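Local atomic coordinates of catechol 1,2 dioxygenase (Acinetobacter radioresistens, PDB entry 2XSU), a protein that probably catalyses the intradiol cleavage of catechol by O2 to cis,cis-muconate with a ferric iron, working as a homodimer. Residues 63-66 against 67-71; 82-85 against 86-90; 211-215 against 216-220; 247-250 against 251-254. The protein carries 1 engineered substitution. All blocks are in the same frame, centred on the assembly; numbering follows the deposited sequence.

Contact 1 (63-66 against 67-71); sequences YLTD and AGQAN. With PIE (1,2-diacyl-sn-glycero-3-phosphoinositol), chain C.
Helix 54-69 runs out here in a Schellman motif, its last turns wound by backbone bonds from A67, G68, Q69 and A70 to the carbonyls of Y63, L64, T65 and D66. A67 N donates to Y63 O at 2.8 Å, nearly along the C=O axis; G68 N to L64 O and Q69 N to T65 O follow one residue on each. The bond from A70 N to D66 O, 3.0 Å long, is the most bent of the four at 138°; N71 then takes positive phi (53°), and N71 N reaches back 3.1 Å to G68 O. Among the side chains, T65 and Q69 lie alongside and point the same way, with the methyl T65 CG2 3.4 Å from Q69 NE2. That amide nitrogen bonds to G68 O of the second subunit, while T65 OG1 turns back to L61 O. Y63 has its CG trans to the backbone N (chi1 177°), which lays the ring obliquely against the lipid: Y63 CD1 stands 3.5 Å from the ester carbonyl O32 of PIE, and Y63 OH is tied to T208 O. L64 offers its CD1 branch, 3.7 Å from acyl carbon C54 of PIE. D66 forms a salt bridge with R308 of the second subunit. A helix that borders a bound phospholipid and also meets the partner subunit is characteristic of the N-terminal helical region of intradiol catechol dioxygenases.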
# COMPACT_ATOMS: atom_id res chain seq x y z
N TYR A 63 0.34 0.19 -8.03
CA TYR A 63 0.06 -1.21 -7.70
C TYR A 63 -0.43 -1.36 -6.26
O TYR A 63 -1.48 -2.01 -6.03
CB TYR A 63 1.31 -2.09 -7.90
CG TYR A 63 1.04 -3.52 -7.49
CD1 TYR A 63 0.36 -4.39 -8.34
CD2 TYR A 63 1.45 -3.99 -6.24
CE1 TYR A 63 0.06 -5.71 -7.94
CE2 TYR A 63 1.16 -5.29 -5.82
CZ TYR A 63 0.46 -6.13 -6.69
OH TYR A 63 0.18 -7.42 -6.27
N LEU A 64 0.28 -0.75 -5.30
CA LEU A 64 -0.13 -0.83 -3.89
C LEU A 64 -1.50 -0.22 -3.66
O LEU A 64 -2.31 -0.78 -2.90
CB LEU A 64 0.91 -0.25 -2.93
CG LEU A 64 2.21 -1.08 -2.90
CD1 LEU A 64 3.23 -0.40 -2.03
CD2 LEU A 64 1.98 -2.54 -2.41
N THR A 65 -1.78 0.91 -4.32
CA THR A 65 -3.11 1.53 -4.27
C THR A 65 -4.20 0.55 -4.78
O THR A 65 -5.22 0.32 -4.10
CB THR A 65 -3.15 2.82 -5.13
OG1 THR A 65 -2.27 3.80 -4.55
CG2 THR A 65 -4.57 3.39 -5.20
N ASP A 66 -3.96 -0.05 -5.93
CA ASP A 66 -4.91 -1.01 -6.54
C ASP A 66 -5.13 -2.23 -5.64
O ASP A 66 -6.28 -2.68 -5.48
CB ASP A 66 -4.43 -1.48 -7.90
CG ASP A 66 -4.45 -0.38 -8.95
OD1 ASP A 66 -5.01 0.70 -8.68
OD2 ASP A 66 -3.87 -0.62 -10.03
N ALA A 67 -4.03 -2.72 -5.06
CA ALA A 67 -4.09 -3.87 -4.14
C ALA A 67 -4.95 -3.56 -2.91
O ALA A 67 -5.77 -4.40 -2.51
CB ALA A 67 -2.66 -4.32 -3.73
N GLY A 68 -4.77 -2.37 -2.33
CA GLY A 68 -5.59 -1.96 -1.19
C GLY A 68 -7.05 -1.79 -1.56
O GLY A 68 -7.94 -2.17 -0.80
N GLN A 69 -7.30 -1.20 -2.72
CA GLN A 69 -8.69 -1.05 -3.17
C GLN A 69 -9.39 -2.39 -3.41
O GLN A 69 -10.60 -2.49 -3.17
CB GLN A 69 -8.77 -0.13 -4.39
CG GLN A 69 -8.43 1.31 -4.01
CD GLN A 69 -8.38 2.25 -5.22
OE1 GLN A 69 -8.68 1.85 -6.33
NE2 GLN A 69 -8.00 3.51 -4.98
N ALA A 70 -8.61 -3.40 -3.78
CA ALA A 70 -9.10 -4.76 -4.03
C ALA A 70 -9.13 -5.62 -2.74
O ALA A 70 -9.57 -6.79 -2.78
CB ALA A 70 -8.23 -5.43 -5.08
N ASN A 71 -8.72 -5.03 -1.62
CA ASN A 71 -8.57 -5.70 -0.32
C ASN A 71 -7.70 -6.95 -0.43
O ASN A 71 -8.05 -7.99 0.15
CB ASN A 71 -9.94 -6.05 0.26
CG ASN A 71 -10.68 -4.82 0.78
OD1 ASN A 71 -11.70 -4.42 0.21
ND2 ASN A 71 -10.17 -4.23 1.86
P PIE C . 0.20 -5.25 -13.47
O11 PIE C . 0.63 -4.63 -14.71
O12 PIE C . 1.47 -5.52 -12.40
O13 PIE C . -0.26 -6.85 -13.97
O14 PIE C . -1.04 -4.83 -12.81
C1 PIE C . 2.11 -5.07 -14.79
C2 PIE C . 2.79 -3.83 -14.16
C3 PIE C . 3.57 -4.37 -12.95
O31 PIE C . 3.61 -3.45 -11.84
O32 PIE C . 3.24 -4.94 -10.19
C31 PIE C . 3.98 -4.09 -10.69
C32 PIE C . 5.32 -3.75 -10.04
C33 PIE C . 5.11 -3.20 -8.63
C34 PIE C . 5.38 -4.26 -7.57
C35 PIE C . 6.10 -3.64 -6.37
C36 PIE C . 5.55 -4.19 -5.05
C37 PIE C . 6.47 -5.29 -4.52
C38 PIE C . 6.39 -5.36 -2.99
C39 PIE C . 7.60 -5.81 -2.46
C40 PIE C . 7.99 -5.57 -1.14
C41 PIE C . 7.19 -4.87 -0.24
C42 PIE C . 6.58 -5.81 0.80
O21 PIE C . 3.64 -3.04 -15.09
O22 PIE C . 4.65 -4.66 -16.34
C21 PIE C . 4.76 -3.64 -15.66
C22 PIE C . 6.16 -3.02 -15.53
C23 PIE C . 6.51 -2.29 -14.23
C24 PIE C . 7.93 -1.71 -14.31
C25 PIE C . 8.83 -2.27 -13.20
C26 PIE C . 8.42 -1.70 -11.84
C27 PIE C . 9.36 -2.16 -10.73
C28 PIE C . 8.70 -2.04 -9.36
C29 PIE C . 9.05 -0.71 -8.70
C47 PIE C . 8.62 -0.66 -7.23
C48 PIE C . 8.96 0.70 -6.63
C49 PIE C . 9.06 0.63 -5.11
C50 PIE C . 8.43 1.85 -4.43
C51 PIE C . 6.99 1.58 -3.95
C1' PIE C . -4.61 -4.46 -13.69
C2' PIE C . -4.50 -3.27 -14.59
C3' PIE C . -3.24 -3.42 -15.46
C4' PIE C . -2.03 -3.59 -14.64
C5' PIE C . -2.17 -4.78 -13.67
C6' PIE C . -3.40 -4.57 -12.76
O1' PIE C . -5.74 -4.31 -12.82
O2' PIE C . -5.63 -3.15 -15.45
O3' PIE C . -3.10 -2.29 -16.33
O4' PIE C . -0.90 -2.76 -14.50
O6' PIE C . -3.56 -5.72 -11.91
C52 PIE C . 6.87 0.35 -3.03
C53 PIE C . 7.21 0.68 -1.58
C54 PIE C . 6.18 1.63 -0.96
C55 PIE C . 5.85 1.22 0.48
C43 PIE C . 5.17 -6.27 0.39
C44 PIE C . 4.17 -6.15 1.54
C45 PIE C . 3.35 -7.43 1.67
C46 PIE C . 1.88 -7.16 1.39

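Contact 2 (82-85 against 86-90)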
# COMPACT_ATOMS: atom_id res chain seq x y z
N LEU A 82 5.77 -13.14 3.46
CA LEU A 82 5.86 -12.35 4.68
C LEU A 82 5.05 -12.97 5.83
O LEU A 82 5.51 -12.99 6.97
CB LEU A 82 5.39 -10.91 4.40
CG LEU A 82 5.17 -9.97 5.59
CD1 LEU A 82 6.48 -9.71 6.32
CD2 LEU A 82 4.58 -8.63 5.08
N GLU A 83 3.85 -13.46 5.53
CA GLU A 83 3.02 -14.02 6.59
C GLU A 83 3.69 -15.27 7.21
O GLU A 83 3.79 -15.38 8.44
CB GLU A 83 1.61 -14.35 6.03
CG GLU A 83 0.63 -14.67 7.14
CD GLU A 83 -0.83 -14.78 6.63
OE1 GLU A 83 -1.03 -14.78 5.39
OE2 GLU A 83 -1.74 -14.84 7.49
N HIS A 84 4.21 -16.13 6.36
CA HIS A 84 4.97 -17.29 6.85
C HIS A 84 6.22 -16.86 7.66
O HIS A 84 6.54 -17.47 8.67
CB HIS A 84 5.35 -18.19 5.66
CG HIS A 84 6.30 -19.29 6.00
ND1 HIS A 84 6.01 -20.27 6.93
CD2 HIS A 84 7.52 -19.58 5.50
CE1 HIS A 84 7.03 -21.11 7.01
NE2 HIS A 84 7.96 -20.73 6.14
N TYR A 85 6.94 -15.84 7.18
CA TYR A 85 8.14 -15.33 7.87
C TYR A 85 7.80 -14.94 9.31
O TYR A 85 8.60 -15.19 10.23
CB TYR A 85 8.72 -14.14 7.10
CG TYR A 85 10.07 -13.67 7.62
CD1 TYR A 85 11.18 -14.51 7.53
CD2 TYR A 85 10.23 -12.40 8.18
CE1 TYR A 85 12.43 -14.11 8.01
CE2 TYR A 85 11.49 -11.99 8.68
CZ TYR A 85 12.56 -12.87 8.56
OH TYR A 85 13.84 -12.54 9.01
N LEU A 86 6.64 -14.34 9.52
CA LEU A 86 6.26 -13.93 10.87
C LEU A 86 6.15 -15.15 11.77
O LEU A 86 6.56 -15.09 12.93
CB LEU A 86 4.95 -13.14 10.87
CG LEU A 86 4.87 -11.85 10.05
CD1 LEU A 86 3.47 -11.24 10.17
CD2 LEU A 86 5.94 -10.89 10.54
N ASP A 87 5.62 -16.26 11.24
CA ASP A 87 5.57 -17.53 11.99
C ASP A 87 6.97 -18.10 12.24
O ASP A 87 7.24 -18.64 13.34
CB ASP A 87 4.74 -18.58 11.26
CG ASP A 87 3.26 -18.29 11.27
OD1 ASP A 87 2.77 -17.41 12.04
OD2 ASP A 87 2.58 -18.93 10.42
N LEU A 88 7.86 -18.03 11.24
CA LEU A 88 9.26 -18.48 11.45
C LEU A 88 9.88 -17.73 12.64
O LEU A 88 10.52 -18.34 13.51
CB LEU A 88 10.11 -18.32 10.19
CG LEU A 88 9.76 -19.20 8.99
CD1 LEU A 88 10.69 -18.89 7.84
CD2 LEU A 88 9.81 -20.69 9.33
N ARG A 89 9.66 -16.42 12.69
CA ARG A 89 10.14 -15.60 13.81
C ARG A 89 9.50 -16.01 15.14
O ARG A 89 10.19 -16.11 16.16
CB ARG A 89 9.95 -14.12 13.54
CG ARG A 89 10.91 -13.61 12.50
CD ARG A 89 10.96 -12.07 12.49
NE ARG A 89 11.99 -11.61 13.47
CZ ARG A 89 11.77 -10.81 14.52
NH1 ARG A 89 10.57 -10.32 14.81
NH2 ARG A 89 12.77 -10.51 15.31
N ALA A 90 8.19 -16.27 15.14
CA ALA A 90 7.51 -16.60 16.37
C ALA A 90 8.02 -17.94 16.89
O ALA A 90 8.19 -18.12 18.10
CB ALA A 90 6.01 -16.63 16.15
O HOH W 1 1.80 -15.36 10.47
O HOH W 2 3.74 -20.71 8.68
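The imidazole of H84 carries L88 on one face, with L88 CG 4.0 Å from the ring centroid and offset toward the rim, a CH-pi contact in which the branch L88 CD2 also comes within 3.6 Å of H84 CE1. At the edge of that ring, in its plane, a water lies 2.9 Å from H84 ND1 and donates to D87 OD2, linking neighbouring turns. The phenol of Y85 has R89 CG over one face, near the rim, and R89 CD passes 3.8 Å from Y85 CE2; ring and guanidinium planes stand 31° apart. These pairs, four residues apart, ride on the first turns of helix 82-96 in the N-terminal helical region, where L88 N to H84 O and R89 N to Y85 O are firm backbone bonds, both 2.9 Å, while D87 N to E83 O is weak. E83 O also receives a second water, which donates to D87 OD1 as well, so both carboxylate oxygens of D87 are hydrated. The Y85 ring stacks with F44 of the second subunit, and R89 forms salt bridges with E48 and D51 of that subunit. L82 and L86 brush past each other, L82 CD1 to L86 CD2 being 4.4 Å.

Contact 3 (211-215 against 216-220). With PIE (1,2-diacyl-sn-glycero-3-phosphoinositol), chain C.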
# COMPACT_ATOMS: atom_id res chain seq x y z
N ALA A 211 -1.76 -10.79 -10.63
CA ALA A 211 -1.02 -9.99 -11.60
C ALA A 211 0.47 -9.96 -11.29
O ALA A 211 1.31 -10.09 -12.19
CB ALA A 211 -1.60 -8.57 -11.65
N LEU A 212 0.82 -9.77 -10.01
CA LEU A 212 2.21 -9.71 -9.65
C LEU A 212 2.84 -11.12 -9.71
O LEU A 212 3.95 -11.28 -10.25
CB LEU A 212 2.38 -9.06 -8.26
CG LEU A 212 3.81 -9.03 -7.73
CD1 LEU A 212 4.79 -8.26 -8.66
CD2 LEU A 212 3.81 -8.35 -6.36
N LEU A 213 2.13 -12.13 -9.22
CA LEU A 213 2.64 -13.51 -9.33
C LEU A 213 2.92 -13.88 -10.78
O LEU A 213 3.94 -14.52 -11.08
CB LEU A 213 1.68 -14.51 -8.69
CG LEU A 213 1.49 -14.44 -7.16
CD1 LEU A 213 0.27 -15.28 -6.74
CD2 LEU A 213 2.76 -14.87 -6.40
N ASN A 214 2.07 -13.47 -11.70
CA ASN A 214 2.34 -13.71 -13.12
C ASN A 214 3.67 -13.14 -13.59
O ASN A 214 4.40 -13.83 -14.33
CB ASN A 214 1.19 -13.18 -14.00
CG ASN A 214 -0.07 -14.02 -13.89
OD1 ASN A 214 -0.05 -15.13 -13.38
ND2 ASN A 214 -1.18 -13.47 -14.37
N LYS A 215 4.01 -11.91 -13.16
CA LYS A 215 5.30 -11.29 -13.48
C LYS A 215 6.49 -12.05 -12.88
O LYS A 215 7.60 -12.02 -13.43
CB LYS A 215 5.32 -9.83 -13.02
CG LYS A 215 4.28 -8.94 -13.70
CD LYS A 215 4.68 -8.63 -15.14
CE LYS A 215 3.64 -7.76 -15.83
NZ LYS A 215 4.12 -7.26 -17.15
N LEU A 216 6.23 -12.75 -11.77
CA LEU A 216 7.21 -13.56 -11.07
C LEU A 216 7.27 -15.01 -11.59
O LEU A 216 8.06 -15.80 -11.11
CB LEU A 216 6.93 -13.54 -9.55
CG LEU A 216 7.08 -12.15 -8.89
CD1 LEU A 216 6.73 -12.26 -7.42
CD2 LEU A 216 8.51 -11.64 -9.05
N GLY A 217 6.44 -15.32 -12.59
CA GLY A 217 6.37 -16.70 -13.10
C GLY A 217 5.79 -17.70 -12.13
O GLY A 217 6.04 -18.91 -12.25
N ARG A 218 4.97 -17.23 -11.18
CA ARG A 218 4.47 -18.06 -10.08
C ARG A 218 2.96 -18.33 -10.15
O ARG A 218 2.17 -17.49 -10.58
CB ARG A 218 4.80 -17.39 -8.73
CG ARG A 218 6.26 -17.44 -8.33
CD ARG A 218 6.50 -16.78 -6.93
NE ARG A 218 5.64 -17.45 -5.96
CZ ARG A 218 5.26 -16.93 -4.79
NH1 ARG A 218 5.70 -15.73 -4.40
NH2 ARG A 218 4.41 -17.61 -4.04
N HIS A 219 2.57 -19.53 -9.71
CA HIS A 219 1.17 -19.83 -9.50
C HIS A 219 0.64 -19.22 -8.17
O HIS A 219 1.43 -18.90 -7.26
CB HIS A 219 0.93 -21.36 -9.58
CG HIS A 219 1.33 -22.11 -8.34
ND1 HIS A 219 0.55 -22.12 -7.20
CD2 HIS A 219 2.39 -22.90 -8.07
CE1 HIS A 219 1.14 -22.84 -6.26
NE2 HIS A 219 2.26 -23.33 -6.77
N GLY A 220 -0.67 -19.10 -8.05
CA GLY A 220 -1.31 -18.53 -6.86
C GLY A 220 -2.21 -19.48 -6.12
O GLY A 220 -3.20 -19.07 -5.53
P PIE C . 0.20 -5.25 -13.47
O11 PIE C . 0.63 -4.63 -14.71
O12 PIE C . 1.47 -5.52 -12.40
O13 PIE C . -0.26 -6.85 -13.97
O14 PIE C . -1.04 -4.83 -12.81
C1 PIE C . 2.11 -5.07 -14.79
C2 PIE C . 2.79 -3.83 -14.16
C3 PIE C . 3.57 -4.37 -12.95
O31 PIE C . 3.61 -3.45 -11.84
O32 PIE C . 3.24 -4.94 -10.19
C31 PIE C . 3.98 -4.09 -10.69
C32 PIE C . 5.32 -3.75 -10.04
C33 PIE C . 5.11 -3.20 -8.63
C34 PIE C . 5.38 -4.26 -7.57
C35 PIE C . 6.10 -3.64 -6.37
C36 PIE C . 5.55 -4.19 -5.05
C37 PIE C . 6.47 -5.29 -4.52
C38 PIE C . 6.39 -5.36 -2.99
C39 PIE C . 7.60 -5.81 -2.46
C40 PIE C . 7.99 -5.57 -1.14
C41 PIE C . 7.19 -4.87 -0.24
C42 PIE C . 6.58 -5.81 0.80
O21 PIE C . 3.64 -3.04 -15.09
O22 PIE C . 4.65 -4.66 -16.34
C21 PIE C . 4.76 -3.64 -15.66
C22 PIE C . 6.16 -3.02 -15.53
C23 PIE C . 6.51 -2.29 -14.23
C24 PIE C . 7.93 -1.71 -14.31
C25 PIE C . 8.83 -2.27 -13.20
C26 PIE C . 8.42 -1.70 -11.84
C27 PIE C . 9.36 -2.16 -10.73
C28 PIE C . 8.70 -2.04 -9.36
C29 PIE C . 9.05 -0.71 -8.70
C47 PIE C . 8.62 -0.66 -7.23
C48 PIE C . 8.96 0.70 -6.63
C49 PIE C . 9.06 0.63 -5.11
C50 PIE C . 8.43 1.85 -4.43
C51 PIE C . 6.99 1.58 -3.95
C1' PIE C . -4.61 -4.46 -13.69
C2' PIE C . -4.50 -3.27 -14.59
C3' PIE C . -3.24 -3.42 -15.46
C4' PIE C . -2.03 -3.59 -14.64
C5' PIE C . -2.17 -4.78 -13.67
C6' PIE C . -3.40 -4.57 -12.76
O1' PIE C . -5.74 -4.31 -12.82
O2' PIE C . -5.63 -3.15 -15.45
O3' PIE C . -3.10 -2.29 -16.33
O4' PIE C . -0.90 -2.76 -14.50
O6' PIE C . -3.56 -5.72 -11.91
C52 PIE C . 6.87 0.35 -3.03
C53 PIE C . 7.21 0.68 -1.58
C54 PIE C . 6.18 1.63 -0.96
C55 PIE C . 5.85 1.22 0.48
C43 PIE C . 5.17 -6.27 0.39
C44 PIE C . 4.17 -6.15 1.54
C45 PIE C . 3.35 -7.43 1.67
C46 PIE C . 1.88 -7.16 1.39
O HOH W 3 1.71 -17.50 -13.28
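L213 O receives R218 N at 2.9 Å and N214 O receives G217 N at 3.1 Å, as the chain leaves helix 208-215 through G217, whose phi is positive (67°). This is a Schellman motif, and it turns the backbone out of the helix toward strand 221-231. Its two capping donors come in above the carbonyl planes, by 38° at L213 O and by 71° at N214 O, whereas L216 N meets L212 O in the plane.

The side chain that does most of the joining is L213. Its CD2 methyl sits over the centre of the R218 guanidinium, with L213 CD2 3.6 Å from R218 CZ, and covers one flat face of that group. R218 keeps its polar end elsewhere: NH1 bonds to G79 O, and NH2 makes a weak bond to F254 O. The other branch of L213 faces the exit loop, L213 CD1 standing 3.6 Å from G220 CA, in van der Waals contact with a residue that has no side chain. L216 lies back along the helix, its CD1 4.4 Å from L212 CG.

On the outer side, a water donates to both N214 OD1 and R218 O, and N214 OD1 also takes a bond from Q210 NE2, so the last helical turn and the loop share one polar network. K215, the last residue of the helix, reaches the lipid; its chain is bent at the second torsion and extended beyond it. The bend carries K215 NZ to the acyl carbonyl O22 of PIE, a 2.8 Å hydrogen bond.

Contact 4 (247-250 against 251-254)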
# COMPACT_ATOMS: atom_id res chain seq x y z
N ASP A 247 -3.14 -33.78 -2.14
CA ASP A 247 -3.38 -32.57 -2.92
C ASP A 247 -2.16 -32.26 -3.79
O ASP A 247 -1.01 -32.34 -3.34
CB ASP A 247 -3.65 -31.39 -1.97
CG ASP A 247 -4.31 -30.21 -2.67
OD1 ASP A 247 -3.65 -29.58 -3.51
OD2 ASP A 247 -5.48 -29.91 -2.36
N GLU A 248 -2.43 -31.91 -5.04
CA GLU A 248 -1.41 -31.48 -6.01
C GLU A 248 -0.47 -30.42 -5.41
O GLU A 248 0.74 -30.43 -5.70
CB GLU A 248 -2.11 -30.92 -7.26
CG GLU A 248 -1.19 -30.39 -8.31
CD GLU A 248 -1.94 -29.83 -9.53
OE1 GLU A 248 -3.17 -29.55 -9.47
OE2 GLU A 248 -1.24 -29.63 -10.55
N TYR A 249 -1.04 -29.50 -4.64
CA TYR A 249 -0.24 -28.36 -4.14
C TYR A 249 0.19 -28.50 -2.69
O TYR A 249 0.58 -27.50 -2.04
CB TYR A 249 -0.98 -27.04 -4.34
CG TYR A 249 -1.14 -26.70 -5.79
CD1 TYR A 249 -0.05 -26.20 -6.52
CD2 TYR A 249 -2.34 -26.93 -6.43
CE1 TYR A 249 -0.18 -25.92 -7.89
CE2 TYR A 249 -2.48 -26.64 -7.81
CZ TYR A 249 -1.40 -26.16 -8.52
OH TYR A 249 -1.55 -25.86 -9.87
N LEU A 250 0.10 -29.71 -2.14
CA LEU A 250 0.43 -29.91 -0.73
C LEU A 250 1.76 -29.31 -0.30
O LEU A 250 1.82 -28.63 0.72
CB LEU A 250 0.38 -31.41 -0.36
CG LEU A 250 0.66 -31.79 1.10
CD1 LEU A 250 -0.42 -31.25 2.02
CD2 LEU A 250 0.72 -33.30 1.26
N TRP A 251 2.81 -29.58 -1.08
CA TRP A 251 4.15 -29.09 -0.76
C TRP A 251 4.61 -28.00 -1.75
O TRP A 251 5.83 -27.75 -1.92
CB TRP A 251 5.11 -30.29 -0.66
CG TRP A 251 4.80 -31.13 0.55
CD1 TRP A 251 4.21 -32.37 0.57
CD2 TRP A 251 5.07 -30.79 1.91
NE1 TRP A 251 4.09 -32.82 1.87
CE2 TRP A 251 4.61 -31.87 2.71
CE3 TRP A 251 5.65 -29.68 2.54
CZ2 TRP A 251 4.72 -31.87 4.11
CZ3 TRP A 251 5.77 -29.69 3.95
CH2 TRP A 251 5.30 -30.78 4.70
N ASP A 252 3.63 -27.34 -2.37
CA ASP A 252 3.84 -26.27 -3.35
C ASP A 252 2.77 -25.18 -3.10
O ASP A 252 2.19 -24.63 -4.04
CB ASP A 252 3.72 -26.83 -4.77
CG ASP A 252 4.18 -25.88 -5.88
OD1 ASP A 252 5.04 -24.99 -5.66
OD2 ASP A 252 3.68 -26.07 -7.02
N ASP A 253 2.49 -24.89 -1.83
CA ASP A 253 1.54 -23.84 -1.42
C ASP A 253 2.12 -22.47 -1.72
O ASP A 253 3.25 -22.20 -1.29
CB ASP A 253 1.34 -24.00 0.11
CG ASP A 253 0.35 -23.00 0.71
OD1 ASP A 253 -0.35 -22.23 0.02
OD2 ASP A 253 0.24 -23.01 1.96
N PHE A 254 1.39 -21.62 -2.45
CA PHE A 254 1.91 -20.27 -2.81
C PHE A 254 2.09 -19.38 -1.57
O PHE A 254 2.75 -18.34 -1.66
CB PHE A 254 1.03 -19.59 -3.89
CG PHE A 254 0.05 -18.59 -3.34
CD1 PHE A 254 0.24 -17.23 -3.56
CD2 PHE A 254 -1.06 -19.00 -2.60
CE1 PHE A 254 -0.68 -16.30 -3.03
CE2 PHE A 254 -1.98 -18.07 -2.06
CZ PHE A 254 -1.77 -16.73 -2.28
O HOH W 4 2.91 -30.72 -3.77
O HOH W 5 2.32 -28.70 -7.73
O HOH W 6 3.80 -26.03 0.70
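L250 holds CG trans to its backbone N (chi1 -178°), whereas in W251 CG lies beside the backbone N (chi1 -69°); the two side chains therefore run alongside each other and point the same way. L250 CG lands over the face of the indole, 3.9 Å from the centroid of the five-membered ring in a CH-pi contact, and its branch L250 CD2 comes 3.5 Å from W251 NE1.

Y249 and D252 meet differently, with ring and carboxylate planes 31° apart. The carbonyl D252 O lies at the edge of the phenol, near its plane, 3.7 Å from Y249 CD1, and D252 OD2 is 3.8 Å from the same ring carbon. The next ring along is that of H219, which meets the ring of Y249.

The backbone underneath makes two successive type I beta turns, D247 to L250 and Y249 to D252, in the loop between strands 238-244 and 263-269. D252 N donates to Y249 O at 3.1 Å, coming in well above the carbonyl plane. D247 OD1 accepts from Y249 N at 2.8 Å through its anti lone pair, an Asx turn at the first of the two beta turns.

Three waters bridge the two segments: one accepts from W251 N and donates to E248 O, a second joins E248 O to D252 OD2, and a third accepts from D253 N and donates to L250 O. D253, in a salt bridge with R222 and bonded to A257 N, brings this loop to about 8 Å from the ferric iron, measured from its side chain.

In the fold
All four contacts are local and come in series along the chain, with none nested in or crossing another and each joining residues a few positions apart, so none closes a long loop. Contact 1 ends helix 54-69, and contact 2 begins helix 82-96, both in the N-terminal helical region; their nearest atoms are about 10 Å apart. Contact 3 closes helix 208-215 ahead of strand 221-231 and comes back to contact 1, where Y63 OH packs on L212 CB, and both touch the same lipid. Contact 4 meets contact 3 through H219 and R218, tying its loop, which approaches the iron through D253, to the exit of helix 208-215. Contacts 1, 2 and 3 also touch the second subunit.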